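Long-range contacts in proline dehydrogenase (Bradyrhizobium japonicum USDA 110, PDB 3HAZ), which probably oxidises proline to glutamate in two steps, an FAD-dependent dehydrogenation of proline and an NAD-dependent oxidation of glutamate semialdehyde: residues M339-K344 with Q393-N398; V731-S736 with A759-I764; R788-R793 with F888-H893. All blocks are in the same frame, centred on the assembly; numbering follows the deposited sequence.

Contact 1: M339-K344 with Q393-N398; sequences MVRLVK and QFATHN. With FAD (flavin-adenine dinucleotide), chain C.
L342 is held to its neighbouring strand from both backbone ends: its N donates to Q393 O at 2.8 Å, and its O accepts from A395 N at 3.1 Å, while Q393 N donates to V340 O. These parallel strands, 338-343 and 390-395, are adjacent staves of the proline dehydrogenase TIM barrel, whose C-terminal ends carry the cofactor. Here the packing is tight. The L342 methyl CD2 meets the F394 ring at its edge, 4.0 Å from CD1. On the other face of the sheet, V343 CG2 lies 3.5 Å from FAD N1, and the methyl of A395 rests on C8 of the same flavin face. R341 has CG anti to its N (chi1 -177°), and a bend at chi3 lays one face of the guanidinium over FAD C6, with NH1 3.1 Å from FAD N5. D280, S237 and Q418 hold its nitrogens. Replacing R341 with a leucine would remove the guanidinium, and D280 would probably be left without its ionic mate and the N5 side of the flavin without a nearby positive charge.

Toward both ends the fit is looser and water mediates. One molecule links M339 O to Q393 OE1, while E416 and N276 take Q393 NE2; another joins K344 N, A395 O and FAD O5'. Past the strands, polar groups converge on the pyrophosphate. The extended K344 chain carries NZ to 2.9 Å from FAD O2A, with D373 as its ionic partner. N398 ND2 donates to the same oxygen in a nearly straight bond (172°), T396 OG1 to O1P, and H397 N to O2P. The lysine, a hydroxyl and N-H donors thus probably offset the phosphate charge, while R341 is placed where it could favour electron density gathering at N5.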
# COMPACT_ATOMS: atom_id res chain seq x y z
N MET A 339 -58.86 11.22 1.76
CA MET A 339 -57.95 10.81 2.81
C MET A 339 -56.72 10.21 2.13
O MET A 339 -56.82 9.27 1.34
CB MET A 339 -58.64 9.83 3.76
CG MET A 339 -59.85 10.45 4.49
SD MET A 339 -60.91 9.29 5.38
CE MET A 339 -59.95 9.03 6.89
N VAL A 340 -55.56 10.80 2.41
CA VAL A 340 -54.35 10.48 1.67
C VAL A 340 -53.26 9.96 2.59
O VAL A 340 -52.83 10.66 3.51
CB VAL A 340 -53.83 11.73 0.94
CG1 VAL A 340 -52.58 11.40 0.15
CG2 VAL A 340 -54.93 12.28 0.03
N ARG A 341 -52.83 8.73 2.35
CA ARG A 341 -51.80 8.10 3.18
C ARG A 341 -50.41 8.36 2.65
O ARG A 341 -50.10 8.05 1.50
CB ARG A 341 -52.03 6.59 3.25
CG ARG A 341 -51.02 5.90 4.16
CD ARG A 341 -50.92 4.41 3.87
NE ARG A 341 -52.18 3.73 4.11
CZ ARG A 341 -52.62 2.71 3.39
NH1 ARG A 341 -51.89 2.27 2.37
NH2 ARG A 341 -53.77 2.14 3.67
N LEU A 342 -49.56 8.94 3.49
CA LEU A 342 -48.16 9.14 3.13
C LEU A 342 -47.31 8.05 3.78
O LEU A 342 -47.36 7.85 4.99
CB LEU A 342 -47.68 10.52 3.58
CG LEU A 342 -46.29 10.92 3.09
CD1 LEU A 342 -46.30 11.16 1.57
CD2 LEU A 342 -45.79 12.16 3.84
N VAL A 343 -46.54 7.35 2.96
CA VAL A 343 -45.66 6.30 3.43
C VAL A 343 -44.29 6.56 2.84
O VAL A 343 -44.15 7.36 1.91
CB VAL A 343 -46.11 4.91 2.93
CG1 VAL A 343 -47.58 4.66 3.26
CG2 VAL A 343 -45.86 4.79 1.42
N LYS A 344 -43.27 5.88 3.35
CA LYS A 344 -41.97 5.96 2.72
C LYS A 344 -41.93 5.05 1.48
O LYS A 344 -41.81 5.55 0.36
CB LYS A 344 -40.86 5.68 3.74
CG LYS A 344 -40.76 6.83 4.75
CD LYS A 344 -39.81 6.56 5.93
CE LYS A 344 -39.95 7.70 6.95
NZ LYS A 344 -39.07 7.54 8.13
N GLN A 393 -52.74 11.07 6.29
CA GLN A 393 -52.56 9.93 7.17
C GLN A 393 -51.10 9.51 7.07
O GLN A 393 -50.65 9.04 6.03
CB GLN A 393 -53.45 8.76 6.73
CG GLN A 393 -54.91 9.14 6.48
CD GLN A 393 -55.65 8.09 5.68
OE1 GLN A 393 -55.38 7.88 4.50
NE2 GLN A 393 -56.60 7.41 6.32
N PHE A 394 -50.35 9.71 8.15
CA PHE A 394 -48.92 9.47 8.11
C PHE A 394 -48.62 8.10 8.68
O PHE A 394 -48.63 7.90 9.89
CB PHE A 394 -48.18 10.58 8.87
CG PHE A 394 -48.51 11.96 8.37
CD1 PHE A 394 -48.00 12.41 7.16
CD2 PHE A 394 -49.35 12.79 9.09
CE1 PHE A 394 -48.32 13.67 6.68
CE2 PHE A 394 -49.66 14.06 8.63
CZ PHE A 394 -49.15 14.50 7.42
N ALA A 395 -48.40 7.14 7.79
CA ALA A 395 -48.07 5.78 8.19
C ALA A 395 -46.57 5.66 8.36
O ALA A 395 -45.81 5.80 7.40
CB ALA A 395 -48.58 4.79 7.14
N THR A 396 -46.13 5.41 9.59
CA THR A 396 -44.72 5.27 9.90
C THR A 396 -44.57 4.71 11.30
O THR A 396 -45.39 4.98 12.17
CB THR A 396 -43.98 6.63 9.82
OG1 THR A 396 -42.64 6.48 10.29
CG2 THR A 396 -44.70 7.68 10.66
N HIS A 397 -43.51 3.95 11.53
CA HIS A 397 -43.20 3.49 12.88
C HIS A 397 -41.91 4.12 13.39
O HIS A 397 -41.30 3.65 14.35
CB HIS A 397 -43.12 1.96 12.94
CG HIS A 397 -44.28 1.26 12.29
ND1 HIS A 397 -44.15 0.51 11.15
CD2 HIS A 397 -45.59 1.21 12.63
CE1 HIS A 397 -45.33 0.02 10.81
NE2 HIS A 397 -46.22 0.43 11.69
N ASN A 398 -41.50 5.21 12.74
CA ASN A 398 -40.27 5.91 13.11
C ASN A 398 -40.59 7.04 14.10
O ASN A 398 -41.34 7.96 13.76
CB ASN A 398 -39.61 6.44 11.84
CG ASN A 398 -38.34 7.23 12.11
OD1 ASN A 398 -38.26 8.01 13.06
ND2 ASN A 398 -37.33 7.03 11.27
PA FAD C . -38.03 3.72 8.67
O1A FAD C . -37.01 2.66 9.37
O2A FAD C . -37.88 5.08 9.18
O5B FAD C . -37.74 3.75 7.07
C5B FAD C . -37.72 2.53 6.39
C4B FAD C . -37.74 2.78 4.87
O4B FAD C . -36.90 3.92 4.29
C3B FAD C . -38.09 1.88 3.85
O3B FAD C . -39.25 1.08 4.02
C2B FAD C . -37.84 2.65 2.58
O2B FAD C . -38.98 3.18 1.92
C1B FAD C . -36.77 3.62 2.91
N9A FAD C . -35.39 3.23 2.69
C8A FAD C . -34.67 2.21 3.30
N7A FAD C . -33.40 2.24 2.81
C5A FAD C . -33.33 3.30 1.87
C6A FAD C . -32.22 3.83 1.01
N6A FAD C . -30.90 3.21 1.04
N1A FAD C . -32.42 4.85 0.21
C2A FAD C . -33.68 5.48 0.16
N3A FAD C . -34.76 4.97 0.99
C4A FAD C . -34.54 3.90 1.82
N1 FAD C . -45.52 1.27 1.26
C2 FAD C . -45.81 1.24 -0.08
O2 FAD C . -44.77 1.23 -0.99
N3 FAD C . -47.17 1.19 -0.52
C4 FAD C . -48.19 1.16 0.39
O4 FAD C . -49.52 1.17 -0.04
C4X FAD C . -47.90 1.20 1.80
N5 FAD C . -49.00 1.18 2.81
C5X FAD C . -48.69 1.20 4.19
C6 FAD C . -49.78 1.18 5.18
C7 FAD C . -49.47 1.21 6.56
C7M FAD C . -50.60 1.16 7.57
C8 FAD C . -48.05 1.28 7.00
C8M FAD C . -47.69 1.31 8.50
C9 FAD C . -47.02 1.30 6.05
C9A FAD C . -47.33 1.26 4.62
N10 FAD C . -46.26 1.28 3.62
C10 FAD C . -46.59 1.25 2.21
C1' FAD C . -44.83 1.52 4.00
C2' FAD C . -43.97 0.25 4.24
O2' FAD C . -44.81 -0.89 4.41
C3' FAD C . -43.05 0.49 5.44
O3' FAD C . -43.78 0.36 6.66
C4' FAD C . -42.36 1.91 5.41
O4' FAD C . -41.78 2.31 4.22
C5' FAD C . -41.40 2.11 6.62
O5' FAD C . -41.21 3.48 6.94
P FAD C . -40.91 3.86 8.52
O1P FAD C . -40.85 5.52 8.69
O2P FAD C . -41.93 3.26 9.38
O3P FAD C . -39.52 3.11 8.93
O HOH W 1 -57.03 6.79 2.34
O HOH W 2 -43.65 4.93 6.08

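Contact 2: V731-S736 with A759-I764; sequences VVFTGS and AETGGI. With NAD (nicotinamide-adenine-dinucleotide), chain D.
F733 and E760 share a backbone hydrogen bond, one of two that pair the strands: E760 N donates to F733 O at 3.0 Å (167°), and G735 N returns a bond to E760 O. Weaker CA-H...O contacts reinforce them, among them T761 CA at 3.2 Å from G735 O. This parallel pairing joins the two strands of a beta-alpha-beta crossover, strand 730-734, helix 737-749 and strand 757-760, in the Rossmann-type NAD-binding fold of an aldehyde dehydrogenase.

Van der Waals contacts gather around the F733 ring, swung anti to its backbone N (chi1 170°). All are made at its edge: CD2 stands 4.2 Å from A759 CB, CE2 meets T761 CG2, and CE1 comes 3.3 Å from NAD O4B. At G735 a CB would run into F733 CZ, which suits a glycine in this conformation. On the other face of the sheet T734 CG2 presses against the nicotinamide ring, while its hydroxyl is hydrogen-bonded to Q669.

Polar contacts with NAD come from the loops at the strand ends. S736 N donates to NAD O1A at 2.6 Å; its OG also lies very close to that oxygen and caps V739 N at the start of the helix. T761 O accepts from the carboxamide NAD N7N at 2.8 Å (160°), and T761 OG1 is hydrogen-bonded to L961 O. The E760 side chain, predicted to belong to the active site, bends at chi2 away from the neighbouring strand.

Main-chain groups therefore hold the pyrophosphate and the nicotinamide: an N-H beside a helix start probably eases the phosphate charge, and a carbonyl probably restrains the rotation of the carboxamide.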
# COMPACT_ATOMS: atom_id res chain seq x y z
N VAL A 731 -15.32 -22.77 -37.71
CA VAL A 731 -16.75 -22.53 -37.87
C VAL A 731 -17.41 -22.23 -36.52
O VAL A 731 -17.25 -22.97 -35.55
CB VAL A 731 -17.44 -23.74 -38.53
CG1 VAL A 731 -18.96 -23.56 -38.53
CG2 VAL A 731 -16.91 -23.95 -39.95
N VAL A 732 -18.12 -21.11 -36.47
CA VAL A 732 -18.93 -20.78 -35.30
C VAL A 732 -20.40 -20.88 -35.73
O VAL A 732 -20.85 -20.17 -36.63
CB VAL A 732 -18.58 -19.38 -34.73
CG1 VAL A 732 -18.69 -18.32 -35.81
CG2 VAL A 732 -19.45 -19.04 -33.51
N PHE A 733 -21.12 -21.80 -35.09
CA PHE A 733 -22.48 -22.14 -35.50
C PHE A 733 -23.49 -22.09 -34.36
O PHE A 733 -23.21 -22.54 -33.25
CB PHE A 733 -22.49 -23.55 -36.11
CG PHE A 733 -23.86 -24.10 -36.35
CD1 PHE A 733 -24.54 -23.82 -37.51
CD2 PHE A 733 -24.45 -24.92 -35.40
CE1 PHE A 733 -25.80 -24.33 -37.73
CE2 PHE A 733 -25.71 -25.44 -35.62
CZ PHE A 733 -26.39 -25.15 -36.79
N THR A 734 -24.66 -21.53 -34.64
CA THR A 734 -25.77 -21.65 -33.70
C THR A 734 -27.01 -22.07 -34.46
O THR A 734 -27.42 -21.40 -35.41
CB THR A 734 -26.04 -20.33 -32.96
OG1 THR A 734 -24.89 -19.97 -32.20
CG2 THR A 734 -27.21 -20.51 -32.01
N GLY A 735 -27.59 -23.19 -34.06
CA GLY A 735 -28.72 -23.75 -34.78
C GLY A 735 -29.10 -25.13 -34.28
O GLY A 735 -28.87 -25.46 -33.12
N SER A 736 -29.68 -25.93 -35.16
CA SER A 736 -30.20 -27.23 -34.77
C SER A 736 -29.09 -28.23 -34.50
O SER A 736 -28.08 -28.26 -35.21
CB SER A 736 -31.14 -27.78 -35.83
OG SER A 736 -30.41 -28.27 -36.95
N ALA A 759 -20.32 -24.95 -31.60
CA ALA A 759 -21.69 -25.23 -31.99
C ALA A 759 -22.62 -25.17 -30.79
O ALA A 759 -22.50 -25.95 -29.83
CB ALA A 759 -21.79 -26.59 -32.68
N GLU A 760 -23.55 -24.23 -30.84
CA GLU A 760 -24.53 -24.06 -29.78
C GLU A 760 -25.86 -24.48 -30.35
O GLU A 760 -26.31 -23.95 -31.36
CB GLU A 760 -24.55 -22.61 -29.29
CG GLU A 760 -23.15 -22.06 -28.99
CD GLU A 760 -22.45 -22.79 -27.84
OE1 GLU A 760 -22.86 -22.59 -26.68
OE2 GLU A 760 -21.50 -23.56 -28.10
N THR A 761 -26.47 -25.48 -29.72
CA THR A 761 -27.65 -26.11 -30.28
C THR A 761 -28.80 -26.10 -29.27
O THR A 761 -28.76 -25.37 -28.29
CB THR A 761 -27.30 -27.52 -30.82
OG1 THR A 761 -26.52 -28.23 -29.85
CG2 THR A 761 -26.48 -27.41 -32.10
N GLY A 762 -29.83 -26.91 -29.52
CA GLY A 762 -31.05 -26.78 -28.76
C GLY A 762 -31.00 -27.30 -27.33
O GLY A 762 -29.93 -27.48 -26.74
N GLY A 763 -32.18 -27.51 -26.76
CA GLY A 763 -32.30 -28.15 -25.46
C GLY A 763 -33.73 -28.60 -25.23
O GLY A 763 -34.65 -28.17 -25.91
N ILE A 764 -33.89 -29.51 -24.27
CA ILE A 764 -35.20 -29.81 -23.71
C ILE A 764 -35.11 -29.34 -22.26
O ILE A 764 -34.76 -30.10 -21.36
CB ILE A 764 -35.55 -31.31 -23.84
CG1 ILE A 764 -35.43 -31.74 -25.31
CG2 ILE A 764 -36.95 -31.59 -23.30
CD1 ILE A 764 -35.75 -33.20 -25.58
PA NAD D . -31.07 -24.63 -38.10
O1A NAD D . -30.16 -25.94 -37.74
O2A NAD D . -32.32 -25.04 -38.75
O5B NAD D . -30.17 -23.67 -39.13
C5B NAD D . -29.54 -22.51 -38.61
C4B NAD D . -28.45 -21.99 -39.57
O4B NAD D . -27.61 -23.04 -40.19
C3B NAD D . -28.98 -21.20 -40.83
O3B NAD D . -28.43 -19.96 -41.16
C2B NAD D . -29.05 -22.31 -41.87
O2B NAD D . -29.43 -22.02 -43.20
C1B NAD D . -27.78 -23.00 -41.60
N9A NAD D . -27.78 -24.36 -42.15
C8A NAD D . -28.85 -25.16 -42.38
N7A NAD D . -28.36 -26.40 -42.91
C5A NAD D . -26.95 -26.31 -43.00
C6A NAD D . -25.99 -27.21 -43.44
N6A NAD D . -26.40 -28.52 -43.92
N1A NAD D . -24.68 -26.87 -43.41
C2A NAD D . -24.30 -25.62 -42.95
N3A NAD D . -25.24 -24.73 -42.52
C4A NAD D . -26.58 -25.08 -42.54
O3 NAD D . -31.38 -23.73 -36.71
PN NAD D . -32.59 -22.57 -36.73
O1N NAD D . -33.99 -23.26 -37.32
O2N NAD D . -32.19 -21.44 -37.57
O5D NAD D . -32.87 -22.02 -35.18
C5D NAD D . -33.49 -22.88 -34.23
C4D NAD D . -32.48 -23.75 -33.46
O4D NAD D . -31.20 -23.09 -33.06
C3D NAD D . -32.92 -24.54 -32.15
O3D NAD D . -32.78 -25.94 -32.12
C2D NAD D . -32.23 -23.69 -31.07
O2D NAD D . -32.30 -24.04 -29.70
C1D NAD D . -30.93 -23.41 -31.71
N1N NAD D . -30.33 -22.25 -31.05
C2N NAD D . -29.43 -22.45 -29.98
C3N NAD D . -28.85 -21.29 -29.30
C7N NAD D . -27.86 -21.51 -28.14
O7N NAD D . -27.23 -20.60 -27.74
N7N NAD D . -27.61 -22.85 -27.65
C4N NAD D . -29.21 -19.92 -29.74
C5N NAD D . -30.09 -19.72 -30.80
C6N NAD D . -30.68 -20.89 -31.49

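Contact 3: R788-R793 with F888-H893; sequences RSAGQR and FGPILH. With NAD (nicotinamide-adenine-dinucleotide), chain D; SO4 (sulfate ion), chain E.
F888 turns its ring against the Q792 backbone, with CE2 3.5 Å from Q792 C and 3.9 Å from Q792 CB. One face of the ring has NAD C5D above it, offset toward the rim; the opposite face has G791 O. F888 CE1 lies 3.5 Å from NAD O2D. The Q792 chain runs extended past F888, and a water donates to both Q792 OE1 and F888 O, while I837 N holds OE1 as well.

P890 lies across the A790 carbonyl, its CD 3.2 Å from A790 O, and it centres an inverse gamma turn that leads into strand 891-897. Its partner, segment 788-793, in the loop between helix 775-787 and strand 797-803, stops just before C794, the predicted catalytic cysteine of the aldehyde dehydrogenase module. At G791 a CB would collide with G889 O, and its positive phi also suits glycine. No direct hydrogen bond joins the two segments.

The R793 side chain leaves the backbone away from segment 888-893. Its extended chain sets NH1 2.8 Å from O3 of a sulfate ion, probably from the crystallisation liquor, near the guanidinium plane, and NH2 forms a salt bridge with D606.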
# COMPACT_ATOMS: atom_id res chain seq x y z
N ARG A 788 -42.86 -16.62 -23.60
CA ARG A 788 -42.22 -15.40 -24.10
C ARG A 788 -41.56 -15.67 -25.45
O ARG A 788 -40.93 -16.71 -25.65
CB ARG A 788 -41.17 -14.90 -23.10
CG ARG A 788 -40.25 -13.81 -23.62
CD ARG A 788 -40.85 -12.43 -23.44
NE ARG A 788 -41.26 -12.20 -22.06
CZ ARG A 788 -40.56 -11.49 -21.18
NH1 ARG A 788 -39.41 -10.94 -21.54
NH2 ARG A 788 -41.01 -11.33 -19.94
N SER A 789 -41.70 -14.72 -26.37
CA SER A 789 -41.18 -14.87 -27.72
C SER A 789 -41.76 -16.10 -28.40
O SER A 789 -41.09 -16.74 -29.21
CB SER A 789 -39.65 -14.96 -27.71
OG SER A 789 -39.08 -13.89 -26.99
N ALA A 790 -43.01 -16.43 -28.06
CA ALA A 790 -43.67 -17.62 -28.61
C ALA A 790 -42.83 -18.88 -28.41
O ALA A 790 -42.87 -19.79 -29.23
CB ALA A 790 -44.00 -17.42 -30.09
N GLY A 791 -42.08 -18.92 -27.31
CA GLY A 791 -41.25 -20.06 -27.00
C GLY A 791 -40.12 -20.28 -28.00
O GLY A 791 -39.57 -21.37 -28.09
N GLN A 792 -39.76 -19.23 -28.74
CA GLN A 792 -38.72 -19.34 -29.76
C GLN A 792 -37.36 -18.90 -29.23
O GLN A 792 -36.60 -18.20 -29.90
CB GLN A 792 -39.10 -18.56 -31.03
CG GLN A 792 -40.39 -19.05 -31.68
CD GLN A 792 -40.73 -18.31 -32.97
OE1 GLN A 792 -41.04 -18.92 -33.99
NE2 GLN A 792 -40.65 -16.98 -32.92
N ARG A 793 -37.06 -19.31 -28.00
CA ARG A 793 -35.74 -19.12 -27.42
C ARG A 793 -35.17 -20.49 -27.12
O ARG A 793 -35.90 -21.40 -26.74
CB ARG A 793 -35.81 -18.32 -26.13
CG ARG A 793 -36.38 -16.93 -26.27
CD ARG A 793 -36.49 -16.27 -24.90
NE ARG A 793 -36.97 -14.90 -24.99
CZ ARG A 793 -36.20 -13.83 -24.82
NH1 ARG A 793 -34.91 -13.98 -24.54
NH2 ARG A 793 -36.72 -12.61 -24.91
N PHE A 888 -39.97 -26.18 -30.79
CA PHE A 888 -39.54 -24.78 -30.72
C PHE A 888 -40.71 -23.80 -30.78
O PHE A 888 -40.83 -23.01 -31.71
CB PHE A 888 -38.52 -24.49 -31.84
CG PHE A 888 -37.46 -23.48 -31.45
CD1 PHE A 888 -36.51 -23.79 -30.49
CD2 PHE A 888 -37.43 -22.22 -32.03
CE1 PHE A 888 -35.55 -22.87 -30.11
CE2 PHE A 888 -36.46 -21.29 -31.67
CZ PHE A 888 -35.52 -21.62 -30.70
N GLY A 889 -41.57 -23.85 -29.76
CA GLY A 889 -42.74 -22.99 -29.72
C GLY A 889 -43.31 -22.84 -28.32
O GLY A 889 -42.71 -23.31 -27.35
N PRO A 890 -44.47 -22.18 -28.21
CA PRO A 890 -45.11 -21.86 -26.93
C PRO A 890 -45.80 -23.08 -26.32
O PRO A 890 -47.00 -23.03 -26.07
CB PRO A 890 -46.20 -20.84 -27.31
CG PRO A 890 -46.19 -20.73 -28.83
CD PRO A 890 -45.31 -21.83 -29.37
N ILE A 891 -45.06 -24.15 -26.08
CA ILE A 891 -45.67 -25.40 -25.67
C ILE A 891 -45.04 -25.97 -24.41
O ILE A 891 -43.93 -26.52 -24.45
CB ILE A 891 -45.65 -26.44 -26.80
CG1 ILE A 891 -46.30 -25.86 -28.06
CG2 ILE A 891 -46.36 -27.73 -26.36
CD1 ILE A 891 -46.11 -26.69 -29.31
N LEU A 892 -45.74 -25.83 -23.29
CA LEU A 892 -45.25 -26.31 -22.01
C LEU A 892 -45.70 -27.75 -21.74
O LEU A 892 -46.87 -28.08 -21.94
CB LEU A 892 -45.73 -25.40 -20.88
CG LEU A 892 -45.33 -25.81 -19.46
CD1 LEU A 892 -43.83 -25.63 -19.28
CD2 LEU A 892 -46.11 -25.00 -18.44
N HIS A 893 -44.77 -28.58 -21.28
CA HIS A 893 -45.11 -29.92 -20.83
C HIS A 893 -44.88 -29.99 -19.33
O HIS A 893 -43.90 -29.43 -18.83
CB HIS A 893 -44.26 -30.97 -21.56
CG HIS A 893 -44.27 -30.83 -23.05
ND1 HIS A 893 -43.48 -29.93 -23.72
CD2 HIS A 893 -44.99 -31.48 -24.00
CE1 HIS A 893 -43.70 -30.02 -25.02
NE2 HIS A 893 -44.62 -30.96 -25.21
PA NAD D . -31.07 -24.63 -38.10
O1A NAD D . -30.16 -25.94 -37.74
O2A NAD D . -32.32 -25.04 -38.75
O5B NAD D . -30.17 -23.67 -39.13
C5B NAD D . -29.54 -22.51 -38.61
C4B NAD D . -28.45 -21.99 -39.57
O4B NAD D . -27.61 -23.04 -40.19
C3B NAD D . -28.98 -21.20 -40.83
O3B NAD D . -28.43 -19.96 -41.16
C2B NAD D . -29.05 -22.31 -41.87
O2B NAD D . -29.43 -22.02 -43.20
C1B NAD D . -27.78 -23.00 -41.60
N9A NAD D . -27.78 -24.36 -42.15
C8A NAD D . -28.85 -25.16 -42.38
N7A NAD D . -28.36 -26.40 -42.91
C5A NAD D . -26.95 -26.31 -43.00
C6A NAD D . -25.99 -27.21 -43.44
N6A NAD D . -26.40 -28.52 -43.92
N1A NAD D . -24.68 -26.87 -43.41
C2A NAD D . -24.30 -25.62 -42.95
N3A NAD D . -25.24 -24.73 -42.52
C4A NAD D . -26.58 -25.08 -42.54
O3 NAD D . -31.38 -23.73 -36.71
PN NAD D . -32.59 -22.57 -36.73
O1N NAD D . -33.99 -23.26 -37.32
O2N NAD D . -32.19 -21.44 -37.57
O5D NAD D . -32.87 -22.02 -35.18
C5D NAD D . -33.49 -22.88 -34.23
C4D NAD D . -32.48 -23.75 -33.46
O4D NAD D . -31.20 -23.09 -33.06
C3D NAD D . -32.92 -24.54 -32.15
O3D NAD D . -32.78 -25.94 -32.12
C2D NAD D . -32.23 -23.69 -31.07
O2D NAD D . -32.30 -24.04 -29.70
C1D NAD D . -30.93 -23.41 -31.71
N1N NAD D . -30.33 -22.25 -31.05
C2N NAD D . -29.43 -22.45 -29.98
C3N NAD D . -28.85 -21.29 -29.30
C7N NAD D . -27.86 -21.51 -28.14
O7N NAD D . -27.23 -20.60 -27.74
N7N NAD D . -27.61 -22.85 -27.65
C4N NAD D . -29.21 -19.92 -29.74
C5N NAD D . -30.09 -19.72 -30.80
C6N NAD D . -30.68 -20.89 -31.49
S SO4 E . -31.96 -16.29 -24.06
O1 SO4 E . -31.25 -16.66 -22.83
O2 SO4 E . -31.65 -17.27 -25.10
O3 SO4 E . -33.40 -16.28 -23.84
O4 SO4 E . -31.54 -14.95 -24.47
O HOH W 3 -40.77 -21.76 -34.13

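Along the chain the contacts follow one another in series: contact 1 in the proline dehydrogenase barrel, then contacts 2 and 3 in the aldehyde dehydrogenase portion. Contact 1 lies on the opposite side of the chain's centre from the other two, its centre about 55 Å from that of contact 2 and about 44 Å from that of contact 3. Contacts 2 and 3 sit about 17 Å apart between centres and share NAD as a neighbour. Strands 730-734 and 757-760 form contact 2, whereas contact 3 lies where the loop before strand 797-803 meets the start of strand 891-897, in another sheet. One polypeptide thus keeps its flavin site and its NAD site in separate, well-spaced folds.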